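Local atomic coordinates of sister chromatid cohesion protein (Chaetomium thermophilum, PDB entry 5T8V), a protein that probably acts as a cohesin loader and binds chromatin, this chain being the C-terminal, HEAT-repeat part of the Scc2 protein. Residues 736-741 / 789-794; 709-714 / 745-750; 924-929 / 985-990; 1116-1121 / 1154-1159. One frame throughout, in Å; residues are numbered along the deposited sequence.

Interaction 1: residues 736-741 / 789-794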
loop_
_atom_site.group_PDB
_atom_site.type_symbol
_atom_site.label_atom_id
_atom_site.label_comp_id
_atom_site.label_asym_id
_atom_site.label_seq_id
_atom_site.Cartn_x
_atom_site.Cartn_y
_atom_site.Cartn_z
ATOM N N ARG A 736 -20.643 -7.010 -12.435
ATOM C CA ARG A 736 -19.365 -7.211 -13.105
ATOM C C ARG A 736 -19.378 -8.379 -14.086
ATOM O O ARG A 736 -18.307 -8.822 -14.515
ATOM C CB ARG A 736 -18.259 -7.417 -12.065
ATOM C CG ARG A 736 -18.004 -6.200 -11.188
ATOM C CD ARG A 736 -16.964 -5.266 -11.797
ATOM N NE ARG A 736 -17.336 -4.783 -13.125
ATOM C CZ ARG A 736 -18.091 -3.712 -13.357
ATOM N NH1 ARG A 736 -18.574 -2.992 -12.352
ATOM N NH2 ARG A 736 -18.368 -3.358 -14.605
ATOM N N VAL A 737 -20.556 -8.888 -14.456
ATOM C CA VAL A 737 -20.618 -9.916 -15.491
ATOM C C VAL A 737 -20.539 -9.288 -16.877
ATOM O O VAL A 737 -20.016 -9.904 -17.812
ATOM C CB VAL A 737 -21.891 -10.766 -15.334
ATOM C CG1 VAL A 737 -21.993 -11.802 -16.453
ATOM C CG2 VAL A 737 -21.907 -11.453 -13.977
ATOM N N GLN A 738 -21.054 -8.072 -17.036
ATOM C CA GLN A 738 -20.947 -7.332 -18.293
ATOM C C GLN A 738 -19.796 -6.329 -18.217
ATOM O O GLN A 738 -19.963 -5.122 -18.395
ATOM C CB GLN A 738 -22.268 -6.639 -18.612
ATOM C CG GLN A 738 -23.397 -7.595 -18.964
ATOM C CD GLN A 738 -24.700 -6.875 -19.250
ATOM O OE1 GLN A 738 -24.897 -5.734 -18.830
ATOM N NE2 GLN A 738 -25.596 -7.539 -19.972
ATOM N N ASP A 739 -18.598 -6.866 -17.940
ATOM C CA ASP A 739 -17.400 -6.062 -17.789
ATOM C C ASP A 739 -16.589 -6.065 -19.081
ATOM O O ASP A 739 -16.585 -7.058 -19.814
ATOM C CB ASP A 739 -16.532 -6.603 -16.648
ATOM C CG ASP A 739 -15.386 -5.673 -16.294
ATOM O OD1 ASP A 739 -14.406 -5.614 -17.064
ATOM O OD2 ASP A 739 -15.462 -5.007 -15.241
ATOM N N PRO A 740 -15.886 -4.966 -19.400
ATOM C CA PRO A 740 -15.048 -4.955 -20.609
ATOM C C PRO A 740 -14.104 -6.145 -20.704
ATOM O O PRO A 740 -14.198 -6.939 -21.646
ATOM C CB PRO A 740 -14.281 -3.632 -20.480
ATOM C CG PRO A 740 -15.217 -2.746 -19.738
ATOM C CD PRO A 740 -15.961 -3.632 -18.775
ATOM N N GLU A 741 -13.196 -6.284 -19.740
ATOM C CA GLU A 741 -12.251 -7.392 -19.761
ATOM C C GLU A 741 -12.995 -8.721 -19.666
ATOM O O GLU A 741 -14.102 -8.802 -19.129
ATOM C CB GLU A 741 -11.252 -7.258 -18.609
ATOM C CG GLU A 741 -9.924 -7.953 -18.851
ATOM C CD GLU A 741 -9.050 -7.211 -19.846
ATOM O OE1 GLU A 741 -9.492 -6.161 -20.360
ATOM O OE2 GLU A 741 -7.920 -7.675 -20.112
ATOM N N VAL A 789 -30.107 -5.598 -11.760
ATOM C CA VAL A 789 -29.397 -6.857 -11.954
ATOM C C VAL A 789 -30.381 -7.929 -12.401
ATOM O O VAL A 789 -30.385 -9.046 -11.872
ATOM C CB VAL A 789 -28.668 -7.281 -10.665
ATOM C CG1 VAL A 789 -27.734 -8.431 -10.940
ATOM C CG2 VAL A 789 -27.878 -6.116 -10.072
ATOM N N ALA A 790 -31.222 -7.605 -13.380
ATOM C CA ALA A 790 -32.208 -8.560 -13.869
ATOM C C ALA A 790 -31.675 -9.299 -15.090
ATOM O O ALA A 790 -31.456 -10.514 -15.044
ATOM C CB ALA A 790 -33.518 -7.846 -14.201
ATOM N N ASN A 791 -31.464 -8.570 -16.187
ATOM C CA ASN A 791 -30.927 -9.177 -17.399
ATOM C C ASN A 791 -29.621 -9.907 -17.113
ATOM O O ASN A 791 -29.366 -10.993 -17.654
ATOM C CB ASN A 791 -30.720 -8.097 -18.463
ATOM C CG ASN A 791 -30.049 -8.627 -19.713
ATOM O OD1 ASN A 791 -28.821 -8.621 -19.822
ATOM N ND2 ASN A 791 -30.851 -9.083 -20.670
ATOM N N VAL A 792 -28.789 -9.336 -16.243
ATOM C CA VAL A 792 -27.472 -9.910 -15.987
ATOM C C VAL A 792 -27.615 -11.282 -15.342
ATOM O O VAL A 792 -27.060 -12.274 -15.825
ATOM C CB VAL A 792 -26.629 -8.966 -15.113
ATOM C CG1 VAL A 792 -25.191 -9.417 -15.113
ATOM C CG2 VAL A 792 -26.724 -7.519 -15.604
ATOM N N LEU A 793 -28.364 -11.359 -14.238
ATOM C CA LEU A 793 -28.593 -12.646 -13.588
ATOM C C LEU A 793 -29.215 -13.644 -14.556
ATOM O O LEU A 793 -28.894 -14.839 -14.521
ATOM C CB LEU A 793 -29.483 -12.466 -12.358
ATOM C CG LEU A 793 -29.969 -13.747 -11.670
ATOM C CD1 LEU A 793 -28.819 -14.702 -11.391
ATOM C CD2 LEU A 793 -30.686 -13.413 -10.373
ATOM N N ASP A 794 -30.107 -13.175 -15.430
ATOM C CA ASP A 794 -30.660 -14.050 -16.456
ATOM C C ASP A 794 -29.548 -14.684 -17.282
ATOM O O ASP A 794 -29.505 -15.908 -17.455
ATOM C CB ASP A 794 -31.620 -13.266 -17.352
ATOM C CG ASP A 794 -32.107 -14.077 -18.536
ATOM O OD1 ASP A 794 -32.203 -15.315 -18.412
ATOM O OD2 ASP A 794 -32.392 -13.474 -19.593
#

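Interaction 2: residues 709-714 / 745-750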
loop_
_atom_site.group_PDB
_atom_site.type_symbol
_atom_site.label_atom_id
_atom_site.label_comp_id
_atom_site.label_asym_id
_atom_site.label_seq_id
_atom_site.Cartn_x
_atom_site.Cartn_y
_atom_site.Cartn_z
ATOM N N ALA A 709 -10.259 -7.248 -5.650
ATOM C CA ALA A 709 -11.303 -6.729 -4.775
ATOM C C ALA A 709 -12.504 -7.664 -4.708
ATOM O O ALA A 709 -13.139 -7.781 -3.653
ATOM C CB ALA A 709 -11.740 -5.341 -5.244
ATOM N N MET A 710 -12.837 -8.334 -5.812
ATOM C CA MET A 710 -13.992 -9.223 -5.800
ATOM C C MET A 710 -13.662 -10.612 -5.271
ATOM O O MET A 710 -14.567 -11.306 -4.793
ATOM C CB MET A 710 -14.608 -9.317 -7.198
ATOM C CG MET A 710 -13.685 -9.796 -8.296
ATOM S SD MET A 710 -14.496 -9.761 -9.911
ATOM C CE MET A 710 -14.792 -8.006 -10.133
ATOM N N LYS A 711 -12.398 -11.035 -5.326
ATOM C CA LYS A 711 -12.006 -12.245 -4.609
ATOM C C LYS A 711 -12.079 -12.017 -3.101
ATOM O O LYS A 711 -12.670 -12.818 -2.362
ATOM C CB LYS A 711 -10.598 -12.670 -5.030
ATOM C CG LYS A 711 -10.276 -14.135 -4.761
ATOM C CD LYS A 711 -10.994 -15.055 -5.740
ATOM C CE LYS A 711 -10.634 -16.515 -5.503
ATOM N NZ LYS A 711 -11.328 -17.432 -6.454
ATOM N N LEU A 712 -11.489 -10.916 -2.631
ATOM C CA LEU A 712 -11.641 -10.533 -1.232
ATOM C C LEU A 712 -13.113 -10.431 -0.851
ATOM O O LEU A 712 -13.527 -10.915 0.208
ATOM C CB LEU A 712 -10.927 -9.204 -0.978
ATOM C CG LEU A 712 -11.113 -8.564 0.401
ATOM C CD1 LEU A 712 -10.555 -9.455 1.495
ATOM C CD2 LEU A 712 -10.458 -7.192 0.438
ATOM N N ALA A 713 -13.920 -9.805 -1.713
ATOM C CA ALA A 713 -15.347 -9.686 -1.439
ATOM C C ALA A 713 -16.021 -11.048 -1.386
ATOM O O ALA A 713 -17.023 -11.215 -0.684
ATOM C CB ALA A 713 -16.011 -8.806 -2.496
ATOM N N LYS A 714 -15.500 -12.028 -2.127
ATOM C CA LYS A 714 -16.007 -13.392 -2.015
ATOM C C LYS A 714 -15.712 -13.964 -0.635
ATOM O O LYS A 714 -16.619 -14.445 0.061
ATOM C CB LYS A 714 -15.392 -14.266 -3.110
ATOM C CG LYS A 714 -15.532 -15.772 -2.900
ATOM C CD LYS A 714 -14.687 -16.532 -3.906
ATOM C CE LYS A 714 -14.514 -17.983 -3.497
ATOM N NZ LYS A 714 -13.594 -18.709 -4.416
ATOM N N ARG A 745 -14.914 -11.248 -16.274
ATOM C CA ARG A 745 -16.232 -11.857 -16.420
ATOM C C ARG A 745 -16.193 -13.318 -15.997
ATOM O O ARG A 745 -17.061 -13.787 -15.250
ATOM C CB ARG A 745 -16.724 -11.745 -17.863
ATOM C CG ARG A 745 -16.830 -10.334 -18.403
ATOM C CD ARG A 745 -17.301 -10.362 -19.850
ATOM N NE ARG A 745 -16.725 -9.285 -20.651
ATOM C CZ ARG A 745 -16.833 -9.199 -21.974
ATOM N NH1 ARG A 745 -17.496 -10.127 -22.653
ATOM N NH2 ARG A 745 -16.277 -8.184 -22.621
ATOM N N ASP A 746 -15.190 -14.058 -16.476
ATOM C CA ASP A 746 -15.045 -15.452 -16.068
ATOM C C ASP A 746 -14.982 -15.573 -14.550
ATOM O O ASP A 746 -15.609 -16.462 -13.961
ATOM C CB ASP A 746 -13.795 -16.057 -16.710
ATOM C CG ASP A 746 -13.833 -16.007 -18.225
ATOM O OD1 ASP A 746 -14.944 -16.034 -18.795
ATOM O OD2 ASP A 746 -12.751 -15.941 -18.846
ATOM N N LEU A 747 -14.237 -14.677 -13.898
ATOM C CA LEU A 747 -14.146 -14.709 -12.441
ATOM C C LEU A 747 -15.497 -14.414 -11.802
ATOM O O LEU A 747 -15.914 -15.098 -10.861
ATOM C CB LEU A 747 -13.096 -13.711 -11.958
ATOM C CG LEU A 747 -12.950 -13.578 -10.438
ATOM C CD1 LEU A 747 -12.574 -14.911 -9.805
ATOM C CD2 LEU A 747 -11.923 -12.511 -10.088
ATOM N N ALA A 748 -16.193 -13.386 -12.295
ATOM C CA ALA A 748 -17.511 -13.058 -11.766
ATOM C C ALA A 748 -18.436 -14.267 -11.828
ATOM O O ALA A 748 -19.030 -14.666 -10.818
ATOM C CB ALA A 748 -18.107 -11.881 -12.541
ATOM N N ARG A 749 -18.563 -14.869 -13.013
ATOM C CA ARG A 749 -19.347 -16.090 -13.147
ATOM C C ARG A 749 -18.916 -17.122 -12.115
ATOM O O ARG A 749 -19.714 -17.546 -11.277
ATOM C CB ARG A 749 -19.209 -16.657 -14.562
ATOM C CG ARG A 749 -19.906 -15.838 -15.628
ATOM C CD ARG A 749 -19.921 -16.570 -16.959
ATOM N NE ARG A 749 -20.261 -15.677 -18.063
ATOM C CZ ARG A 749 -19.379 -14.960 -18.753
ATOM N NH1 ARG A 749 -18.084 -15.021 -18.465
ATOM N NH2 ARG A 749 -19.793 -14.176 -19.739
ATOM N N GLN A 750 -17.645 -17.529 -12.156
ATOM C CA GLN A 750 -17.120 -18.514 -11.215
ATOM C C GLN A 750 -17.604 -18.262 -9.788
ATOM O O GLN A 750 -18.247 -19.119 -9.165
ATOM C CB GLN A 750 -15.587 -18.496 -11.281
ATOM C CG GLN A 750 -14.878 -19.190 -10.122
ATOM C CD GLN A 750 -15.276 -20.645 -9.975
ATOM O OE1 GLN A 750 -15.550 -21.116 -8.870
ATOM N NE2 GLN A 750 -15.299 -21.370 -11.088
#

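Interaction 3: residues 924-929 / 985-990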
loop_
_atom_site.group_PDB
_atom_site.type_symbol
_atom_site.label_atom_id
_atom_site.label_comp_id
_atom_site.label_asym_id
_atom_site.label_seq_id
_atom_site.Cartn_x
_atom_site.Cartn_y
_atom_site.Cartn_z
ATOM N N ASP A 924 -47.210 -7.961 -22.066
ATOM C CA ASP A 924 -46.984 -9.321 -21.593
ATOM C C ASP A 924 -48.284 -10.115 -21.537
ATOM O O ASP A 924 -48.292 -11.321 -21.813
ATOM C CB ASP A 924 -46.310 -9.292 -20.224
ATOM C CG ASP A 924 -44.951 -8.615 -20.258
ATOM O OD1 ASP A 924 -43.983 -9.253 -20.717
ATOM O OD2 ASP A 924 -44.854 -7.447 -19.827
ATOM N N VAL A 925 -49.398 -9.465 -21.189
ATOM C CA VAL A 925 -50.661 -10.198 -21.109
ATOM C C VAL A 925 -51.160 -10.559 -22.502
ATOM O O VAL A 925 -51.759 -11.621 -22.702
ATOM C CB VAL A 925 -51.720 -9.400 -20.327
ATOM C CG1 VAL A 925 -52.072 -8.144 -21.050
ATOM C CG2 VAL A 925 -52.957 -10.239 -20.116
ATOM N N MET A 926 -50.948 -9.678 -23.482
ATOM C CA MET A 926 -51.333 -10.006 -24.852
ATOM C C MET A 926 -50.498 -11.166 -25.377
ATOM O O MET A 926 -51.029 -12.105 -25.986
ATOM C CB MET A 926 -51.183 -8.777 -25.751
ATOM C CG MET A 926 -51.644 -8.997 -27.190
ATOM S SD MET A 926 -53.413 -9.348 -27.334
ATOM C CE MET A 926 -54.111 -7.731 -26.990
ATOM N N ALA A 927 -49.183 -11.120 -25.146
ATOM C CA ALA A 927 -48.334 -12.257 -25.483
ATOM C C ALA A 927 -48.870 -13.536 -24.851
ATOM O O ALA A 927 -49.001 -14.570 -25.518
ATOM C CB ALA A 927 -46.901 -11.991 -25.026
ATOM N N CYS A 928 -49.201 -13.475 -23.559
ATOM C CA CYS A 928 -49.731 -14.648 -22.875
ATOM C C CYS A 928 -51.013 -15.139 -23.539
ATOM O O CYS A 928 -51.212 -16.349 -23.702
ATOM C CB CYS A 928 -49.974 -14.321 -21.402
ATOM S SG CYS A 928 -50.276 -15.760 -20.359
ATOM N N LEU A 929 -51.894 -14.216 -23.932
ATOM C CA LEU A 929 -53.112 -14.603 -24.639
ATOM C C LEU A 929 -52.782 -15.374 -25.911
ATOM O O LEU A 929 -53.324 -16.458 -26.153
ATOM C CB LEU A 929 -53.947 -13.365 -24.969
ATOM C CG LEU A 929 -54.694 -12.683 -23.820
ATOM C CD1 LEU A 929 -55.318 -11.380 -24.301
ATOM C CD2 LEU A 929 -55.761 -13.604 -23.240
ATOM N N LYS A 985 -48.887 -6.879 -32.821
ATOM C CA LYS A 985 -47.500 -7.125 -32.439
ATOM C C LYS A 985 -47.275 -8.591 -32.091
ATOM O O LYS A 985 -46.303 -9.204 -32.550
ATOM C CB LYS A 985 -47.111 -6.234 -31.258
ATOM C CG LYS A 985 -45.685 -6.460 -30.764
ATOM C CD LYS A 985 -45.293 -5.451 -29.698
ATOM C CE LYS A 985 -43.888 -5.701 -29.174
ATOM N NZ LYS A 985 -43.229 -4.445 -28.714
ATOM N N HIS A 986 -48.161 -9.173 -31.282
ATOM C CA HIS A 986 -47.943 -10.515 -30.753
ATOM C C HIS A 986 -48.673 -11.600 -31.534
ATOM O O HIS A 986 -48.082 -12.638 -31.848
ATOM C CB HIS A 986 -48.364 -10.566 -29.282
ATOM C CG HIS A 986 -47.525 -9.708 -28.391
ATOM N ND1 HIS A 986 -46.307 -10.120 -27.895
ATOM C CD2 HIS A 986 -47.720 -8.455 -27.917
ATOM C CE1 HIS A 986 -45.790 -9.160 -27.152
ATOM N NE2 HIS A 986 -46.629 -8.139 -27.146
ATOM N N CYS A 987 -49.948 -11.390 -31.850
ATOM C CA CYS A 987 -50.782 -12.405 -32.485
ATOM C C CYS A 987 -51.231 -11.900 -33.848
ATOM O O CYS A 987 -52.043 -10.973 -33.934
ATOM C CB CYS A 987 -51.984 -12.740 -31.605
ATOM S SG CYS A 987 -52.789 -11.312 -30.865
ATOM N N ASN A 988 -50.713 -12.512 -34.908
ATOM C CA ASN A 988 -51.120 -12.189 -36.269
ATOM C C ASN A 988 -52.076 -13.277 -36.741
ATOM O O ASN A 988 -51.661 -14.413 -36.999
ATOM C CB ASN A 988 -49.910 -12.070 -37.192
ATOM C CG ASN A 988 -50.090 -10.997 -38.253
ATOM O OD1 ASN A 988 -50.863 -10.055 -38.073
ATOM N ND2 ASN A 988 -49.374 -11.135 -39.362
ATOM N N LEU A 989 -53.355 -12.930 -36.847
ATOM C CA LEU A 989 -54.400 -13.881 -37.223
ATOM C C LEU A 989 -54.583 -13.941 -38.736
ATOM O O LEU A 989 -55.695 -13.851 -39.253
ATOM C CB LEU A 989 -55.703 -13.507 -36.526
ATOM C CG LEU A 989 -55.659 -13.498 -34.995
ATOM C CD1 LEU A 989 -56.928 -12.886 -34.426
ATOM C CD2 LEU A 989 -55.459 -14.906 -34.452
ATOM N N ASP A 990 -53.475 -14.100 -39.460
ATOM C CA ASP A 990 -53.550 -14.176 -40.915
ATOM C C ASP A 990 -54.234 -15.456 -41.375
ATOM O O ASP A 990 -54.832 -15.483 -42.458
ATOM C CB ASP A 990 -52.151 -14.078 -41.520
ATOM C CG ASP A 990 -51.467 -12.765 -41.197
ATOM O OD1 ASP A 990 -52.168 -11.807 -40.808
ATOM O OD2 ASP A 990 -50.227 -12.689 -41.337
#

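Interaction 4: residues 1116-1121 / 1154-1159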
loop_
_atom_site.group_PDB
_atom_site.type_symbol
_atom_site.label_atom_id
_atom_site.label_comp_id
_atom_site.label_asym_id
_atom_site.label_seq_id
_atom_site.Cartn_x
_atom_site.Cartn_y
_atom_site.Cartn_z
ATOM N N ASP A 1116 -35.116 -6.230 -48.359
ATOM C CA ASP A 1116 -35.423 -5.116 -49.250
ATOM C C ASP A 1116 -36.386 -4.125 -48.605
ATOM O O ASP A 1116 -36.350 -2.930 -48.922
ATOM C CB ASP A 1116 -35.997 -5.645 -50.566
ATOM C CG ASP A 1116 -37.175 -6.577 -50.359
ATOM O OD1 ASP A 1116 -37.306 -7.134 -49.249
ATOM O OD2 ASP A 1116 -37.964 -6.758 -51.310
ATOM N N VAL A 1117 -37.253 -4.597 -47.707
ATOM C CA VAL A 1117 -38.108 -3.694 -46.937
ATOM C C VAL A 1117 -37.250 -2.795 -46.054
ATOM O O VAL A 1117 -37.321 -1.557 -46.117
ATOM C CB VAL A 1117 -39.117 -4.505 -46.103
ATOM C CG1 VAL A 1117 -39.833 -3.627 -45.078
ATOM C CG2 VAL A 1117 -40.126 -5.194 -47.018
ATOM N N ALA A 1118 -36.422 -3.423 -45.212
ATOM C CA ALA A 1118 -35.532 -2.682 -44.327
ATOM C C ALA A 1118 -34.729 -1.642 -45.093
ATOM O O ALA A 1118 -34.594 -0.498 -44.646
ATOM C CB ALA A 1118 -34.598 -3.654 -43.603
ATOM N N SER A 1119 -34.193 -2.016 -46.256
ATOM C CA SER A 1119 -33.409 -1.064 -47.036
ATOM C C SER A 1119 -34.282 0.055 -47.588
ATOM O O SER A 1119 -33.896 1.228 -47.545
ATOM C CB SER A 1119 -32.683 -1.783 -48.170
ATOM O OG SER A 1119 -31.928 -0.858 -48.932
ATOM N N ALA A 1120 -35.455 -0.288 -48.121
ATOM C CA ALA A 1120 -36.372 0.725 -48.632
ATOM C C ALA A 1120 -36.615 1.815 -47.594
ATOM O O ALA A 1120 -36.283 2.992 -47.805
ATOM C CB ALA A 1120 -37.691 0.066 -49.044
ATOM N N THR A 1121 -37.187 1.437 -46.450
ATOM C CA THR A 1121 -37.538 2.451 -45.459
ATOM C C THR A 1121 -36.295 3.100 -44.862
ATOM O O THR A 1121 -36.285 4.308 -44.595
ATOM C CB THR A 1121 -38.408 1.836 -44.368
ATOM O OG1 THR A 1121 -37.802 0.629 -43.890
ATOM C CG2 THR A 1121 -39.787 1.534 -44.914
ATOM N N GLN A 1154 -25.840 -3.464 -39.542
ATOM C CA GLN A 1154 -26.380 -4.418 -40.504
ATOM C C GLN A 1154 -25.822 -4.198 -41.904
ATOM O O GLN A 1154 -25.709 -5.157 -42.676
ATOM C CB GLN A 1154 -27.903 -4.323 -40.534
ATOM C CG GLN A 1154 -28.575 -4.671 -39.225
ATOM C CD GLN A 1154 -30.083 -4.577 -39.309
ATOM O OE1 GLN A 1154 -30.693 -5.030 -40.279
ATOM N NE2 GLN A 1154 -30.695 -3.978 -38.295
ATOM N N GLY A 1155 -25.481 -2.960 -42.250
ATOM C CA GLY A 1155 -24.935 -2.668 -43.559
ATOM C C GLY A 1155 -25.955 -2.276 -44.601
ATOM O O GLY A 1155 -25.718 -2.494 -45.795
ATOM N N LEU A 1156 -27.089 -1.702 -44.191
ATOM C CA LEU A 1156 -28.090 -1.255 -45.154
ATOM C C LEU A 1156 -27.677 0.025 -45.865
ATOM O O LEU A 1156 -28.149 0.281 -46.978
ATOM C CB LEU A 1156 -29.435 -1.036 -44.462
ATOM C CG LEU A 1156 -30.174 -2.298 -44.018
ATOM C CD1 LEU A 1156 -30.148 -2.423 -42.514
ATOM C CD2 LEU A 1156 -31.596 -2.294 -44.529
ATOM N N VAL A 1157 -26.816 0.830 -45.250
ATOM C CA VAL A 1157 -26.370 2.094 -45.822
ATOM C C VAL A 1157 -24.865 2.026 -46.036
ATOM O O VAL A 1157 -24.147 1.320 -45.319
ATOM C CB VAL A 1157 -26.754 3.284 -44.916
ATOM C CG1 VAL A 1157 -26.014 3.213 -43.581
ATOM C CG2 VAL A 1157 -26.494 4.603 -45.619
ATOM N N HIS A 1158 -24.388 2.762 -47.036
ATOM C CA HIS A 1158 -22.966 2.783 -47.323
ATOM C C HIS A 1158 -22.214 3.553 -46.237
ATOM O O HIS A 1158 -22.752 4.491 -45.641
ATOM C CB HIS A 1158 -22.703 3.415 -48.686
ATOM C CG HIS A 1158 -23.004 2.510 -49.839
ATOM N ND1 HIS A 1158 -22.464 1.247 -49.953
ATOM C CD2 HIS A 1158 -23.785 2.686 -50.931
ATOM C CE1 HIS A 1158 -22.902 0.682 -51.064
ATOM N NE2 HIS A 1158 -23.705 1.534 -51.676
ATOM N N PRO A 1159 -20.959 3.182 -45.966
ATOM C CA PRO A 1159 -20.216 3.851 -44.885
ATOM C C PRO A 1159 -19.975 5.332 -45.125
ATOM O O PRO A 1159 -19.702 6.060 -44.163
ATOM C CB PRO A 1159 -18.896 3.070 -44.831
ATOM C CG PRO A 1159 -18.763 2.444 -46.179
ATOM C CD PRO A 1159 -20.158 2.139 -46.625
#

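Interaction 1: residues 736-741 / 789-794
In the helical HEAT-repeat array, the loop joining helix 723-735 to helix 742-755 places Val737 and Gln738 against Asn791 and Val792, which lie in the first turn of helix 791-801. This is a small junction of a loop with a helix start, and two valines form its apolar half. They slide past each other in opposite directions, with Val792 CG1 reaching Val737 CB at 3.6 Å. That branch of Val792 stands anti to its backbone N (chi1 -167°), which aims it at the loop, while CG2 lies 4.1 Å from Gln738 OE1. Farther out, the extended chain of Gln738 crosses Asn791 at about a right angle. Gln738 NE2 then comes to 3.4 Å from Asn791 OD1, the two amide planes being turned 48° apart. The loop is also tied internally, because Arg736 NE donates to Asp739 OD2 at 2.8 Å in a salt bridge that uses the anti lone pair of the oxygen. The same carboxylate oxygen has a second charged partner in Arg706. Around the contact, Val737 also rests on Ala748 and Ile752 of helix 742-755, whereas Leu793 turns from the loop to pack on Ile848 of helix 839-852.

Interaction 2: residues 709-714 / 745-750
Met710 of helix 703-719 packs on Leu747 of helix 742-755, a helix-to-helix contact inside the HEAT-repeat array, with helix 723-735 lying between the two in sequence. The backbones come nearest at Met710 and Ala748, whose CA atoms are 7.9 Å apart, a spacing that lets side chains fill the seam. Along the first segment, Met710 is the first to take part. Its CG sits between the backbone N and the carbonyl carbon (chi1 58°), and the chain leaves the helix toward Leu747 before bending at its thioether. The touching branch of the leucine is CD2, which lies 3.7 Å from Met710 CG and 3.8 Å from Met710 SD, so a single methyl group meets two consecutive atoms of the methionine. Met710 is buried and also touches Phe698, Leu733 of helix 723-735 and Arg736. Lys711 follows on the solvent side. Its chain runs alongside the leucine, with Lys711 CD 4.4 Å from the other branch, Leu747 CD1, a loose contact. One turn beyond Met710, Lys714 points toward the second helix and carries its charge on to Glu754, where Lys714 NZ forms a salt bridge. That ion pair adds a polar link between the same two helices. Within helix 742-755, Asp746 and Arg749, three residues apart, form a salt bridge, with Asp746 OD1 3.3 Å from Arg749 NH1.

Interaction 3: residues 924-929 / 985-990
The imidazole of His986, at the end of helix 969-986, lies with one face over the backbone of Ala927 on the flank of helix 919-935. The setting is the all-helical HEAT-repeat array, in which the first of these helices ends against the second. Ala927 and His986 have their CA atoms only 5.6 Å apart, consistent with the small side chain of Ala927. The alanine N lies 3.9 Å above the ring plane of His986, offset toward the rim, and Ala927 CB is 3.5 Å from His986 ND1. From the opposite face comes the aliphatic chain of Lys985, so the ring is layered between its own neighbour in sequence and the facing helix. CG of the histidine stands anti to the carbonyl carbon (chi1 -65°), which directs the imidazole across to this backbone. Met926 CG approaches obliquely, 4.0 Å from His986 CD2. The far nitrogen, NE2, makes a weak hydrogen bond to Asp923, just ahead of the helical segment. With an alanine in place of His986, the carboxylate of Asp923 would probably lose this weak partner and a gap would open beside Ala927 and Met926. Beyond the ring the chain leaves the helix at Cys987, whose side chain also packs on Trp930. Met926 bends at both chi2 and chi3 and carries its thioether past the histidine, where the two sulfurs pack as apolar groups: Met926 SD lies 4.1 Å from Cys987 SG.

Interaction 4: residues 1116-1121 / 1154-1159
Leu1156 rests on Ala1118 and Ser1119, joining the loop after helix 1139-1154 to the flank of helix 1115-1133 in the helical-repeat fold. Followed in sequence, the loop segment starts at Gln1154, the final residue of its helix, whose side chain packs against helix 1065-1086 and whose NE2 is hydrogen-bonded to Ser1150. Gly1155 then breaks the helix with a positive phi (92°). A side chain there would press on the carbonyl O of Gln1154, which accounts for a glycine at this turn. Beyond this break comes Leu1156, whose CG, anti to the carbonyl carbon (chi1 -72°), leaves toward helix 1115-1133. One branch makes the whole contact: Leu1156 CD2 is 3.4 Å from Ala1118 CB and 3.8 Å from Ser1119 CB, set against the peptide that links these two residues. The leucine also touches Thr1122, one turn further along the helix, while Ala1118 is backed by Phe1078. Next in the loop, Val1157 packs on Leu1126 of the same helix, extending the attachment. Within that helix, Val1117 O accepts from both the backbone N and the hydroxyl of Thr1121, and Thr1121 OG1 donates at 3.2 Å from 37° above the carbonyl plane.

All four contacts are local closures between helices, or their connecting loops, 31 to 56 residues apart in sequence, as expected where a long solenoid is built from successive packed helices. Interactions 1 and 2 interlock: their segments alternate along the chain, their centres are 12 Å apart, and Arg745 of the second probably hydrogen-bonds the loop carbonyls of Asp739 and Pro740 in the first. Interactions 3 and 4 follow in series, with centres 28 Å apart and no touch; the centre of interaction 2 lies about 41 Å from that of interaction 3. This spread is consistent with an elongated solenoid held together by contacts between helices near in sequence.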